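Local structure of DNA-(apurinic or apyrimidinic site) lyase (Xenopus laevis, 6WCD) at residues Phe254-Ser259 with Ser298-Val303. The protein cleaves DNA at abasic sites as a weak AP endonuclease and trims strands with a 3'-5' exonuclease activity, using magnesium or manganese, in DNA repair. Sequence-based numbering, arbitrary orientation.
Sequences FTCWCS and SDHCPV
Cys256 lays its thiol over one face of the His300 imidazole, displaced toward the rim, while its CB makes a CH-pi contact with the same face. CB sits nearest ND1 and CE1, and SG, anti to the backbone N (chi1 -178°), lies 3.5 Å from NE2. On the other side of the backbones, Cys301 SG meets the Trp257 indole at its edge, 3.7 Å from CH2. The two pairs flank a single antiparallel bridge: Cys301 N donates to Thr255 O (2.9 Å), and Trp257 N sends a nearly straight bond to Asp299 O (3.2 Å). Beyond it, one water joins Ser259 OG to Asp299 OD2, to which it donates.

A second shell positions the histidine: Ser298 OG holds its main chain, accepting from His300 N (3.1 Å) in an ST turn, and Asp273 OD2, hydrogen-bonded to both His300 ND1 and Thr255 OG1, holds the imidazole. The loop before strand 303-307 thus brings to the catalytic centre His300, the predicted proton acceptor, and Asp299 of the magnesium site, about 4 Å from the ion that Asn9 and Glu34 ligate. Strand 256-257 pairs with strand 269-278 through a classic bulge, helix 263-266 packs against Trp257 and Cys301, and Val303 enters the other sheet beside strand 2-7.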
loop_
_atom_site.group_PDB
_atom_site.type_symbol
_atom_site.label_atom_id
_atom_site.label_comp_id
_atom_site.label_asym_id
_atom_site.label_seq_id
_atom_site.Cartn_x
_atom_site.Cartn_y
_atom_site.Cartn_z
ATOM N N PHE A 254 5.536 15.528 6.817
ATOM C CA PHE A 254 5.225 14.322 7.556
ATOM C C PHE A 254 3.852 13.750 7.201
ATOM O O PHE A 254 2.995 14.448 6.638
ATOM C CB PHE A 254 5.299 14.583 9.053
ATOM C CG PHE A 254 6.626 15.211 9.492
ATOM C CD1 PHE A 254 7.825 14.820 8.907
ATOM C CD2 PHE A 254 6.632 16.176 10.461
ATOM C CE1 PHE A 254 9.034 15.394 9.299
ATOM C CE2 PHE A 254 7.837 16.750 10.875
ATOM C CZ PHE A 254 9.033 16.338 10.287
ATOM N N THR A 255 3.677 12.452 7.456
ATOM C CA THR A 255 2.432 11.761 7.160
ATOM C C THR A 255 1.789 11.118 8.373
ATOM O O THR A 255 0.700 10.528 8.255
ATOM C CB THR A 255 2.629 10.704 6.090
ATOM O OG1 THR A 255 3.519 9.666 6.532
ATOM C CG2 THR A 255 3.140 11.320 4.823
ATOM N N CYS A 256 2.457 11.152 9.535
ATOM C CA CYS A 256 2.012 10.421 10.703
ATOM C C CYS A 256 2.357 11.203 11.936
ATOM O O CYS A 256 3.523 11.623 12.098
ATOM C CB CYS A 256 2.642 9.037 10.743
ATOM S SG CYS A 256 2.086 8.013 12.178
ATOM N N TRP A 257 1.370 11.337 12.855
ATOM C CA TRP A 257 1.509 12.028 14.133
ATOM C C TRP A 257 0.750 11.197 15.163
ATOM O O TRP A 257 -0.413 10.798 14.921
ATOM C CB TRP A 257 0.919 13.441 14.103
ATOM C CG TRP A 257 1.365 14.326 12.959
ATOM C CD1 TRP A 257 2.309 15.265 12.986
ATOM C CD2 TRP A 257 0.852 14.294 11.613
ATOM N NE1 TRP A 257 2.437 15.864 11.752
ATOM C CE2 TRP A 257 1.550 15.254 10.885
ATOM C CE3 TRP A 257 -0.131 13.538 10.983
ATOM C CZ2 TRP A 257 1.304 15.506 9.574
ATOM C CZ3 TRP A 257 -0.388 13.804 9.628
ATOM C CH2 TRP A 257 0.334 14.735 8.951
ATOM N N CYS A 258 1.316 11.030 16.343
ATOM C CA CYS A 258 0.607 10.226 17.315
ATOM C C CYS A 258 -0.689 10.884 17.766
ATOM O O CYS A 258 -0.817 12.080 17.797
ATOM C CB CYS A 258 1.490 9.855 18.492
ATOM S SG CYS A 258 1.992 11.285 19.484
ATOM N N SER A 259 -1.637 10.078 18.189
ATOM C CA SER A 259 -2.951 10.629 18.498
ATOM C C SER A 259 -2.900 11.543 19.706
ATOM O O SER A 259 -3.726 12.450 19.833
ATOM C CB SER A 259 -3.953 9.495 18.744
ATOM O OG SER A 259 -4.146 8.738 17.557
ATOM N N SER A 298 -7.669 10.242 10.494
ATOM C CA SER A 298 -6.742 9.205 10.885
ATOM C C SER A 298 -5.584 9.834 11.656
ATOM O O SER A 298 -5.442 11.083 11.670
ATOM C CB SER A 298 -6.266 8.446 9.639
ATOM O OG SER A 298 -5.268 7.530 9.971
ATOM N N ASP A 299 -4.724 8.998 12.188
ATOM C CA ASP A 299 -3.481 9.478 12.739
ATOM C C ASP A 299 -2.416 9.676 11.632
ATOM O O ASP A 299 -1.398 10.181 11.861
ATOM C CB ASP A 299 -2.974 8.655 13.939
ATOM C CG ASP A 299 -2.812 7.168 13.662
ATOM O OD1 ASP A 299 -3.210 6.671 12.641
ATOM O OD2 ASP A 299 -2.257 6.538 14.562
ATOM N N HIS A 300 -2.689 9.185 10.428
ATOM C CA HIS A 300 -1.871 9.470 9.268
ATOM C C HIS A 300 -2.679 10.351 8.325
ATOM O O HIS A 300 -3.930 10.313 8.354
ATOM C CB HIS A 300 -1.489 8.216 8.471
ATOM C CG HIS A 300 -0.702 7.198 9.225
ATOM N ND1 HIS A 300 0.482 6.704 8.724
ATOM C CD2 HIS A 300 -0.966 6.491 10.340
ATOM C CE1 HIS A 300 0.942 5.765 9.535
ATOM N NE2 HIS A 300 0.095 5.618 10.536
ATOM N N CYS A 301 -1.994 11.036 7.438
ATOM C CA CYS A 301 -2.673 11.649 6.300
ATOM C C CYS A 301 -2.323 10.910 5.019
ATOM O O CYS A 301 -1.352 10.163 4.967
ATOM C CB CYS A 301 -2.339 13.131 6.155
ATOM S SG CYS A 301 -0.673 13.501 5.658
ATOM N N PRO A 302 -3.104 11.079 3.962
ATOM C CA PRO A 302 -2.803 10.396 2.709
ATOM C C PRO A 302 -1.601 10.976 1.976
ATOM O O PRO A 302 -1.164 12.116 2.204
ATOM C CB PRO A 302 -4.058 10.640 1.854
ATOM C CG PRO A 302 -5.094 11.111 2.810
ATOM C CD PRO A 302 -4.331 11.849 3.894
ATOM N N VAL A 303 -1.115 10.173 1.039
ATOM C CA VAL A 303 -0.184 10.599 -0.003
ATOM C C VAL A 303 -0.824 10.295 -1.361
ATOM O O VAL A 303 -1.676 9.415 -1.486
ATOM C CB VAL A 303 1.183 9.937 0.133
ATOM C CG1 VAL A 303 1.812 10.330 1.474
ATOM C CG2 VAL A 303 1.095 8.414 0.112
HETATM O O HOH W 1 -1.944 7.371 17.281
#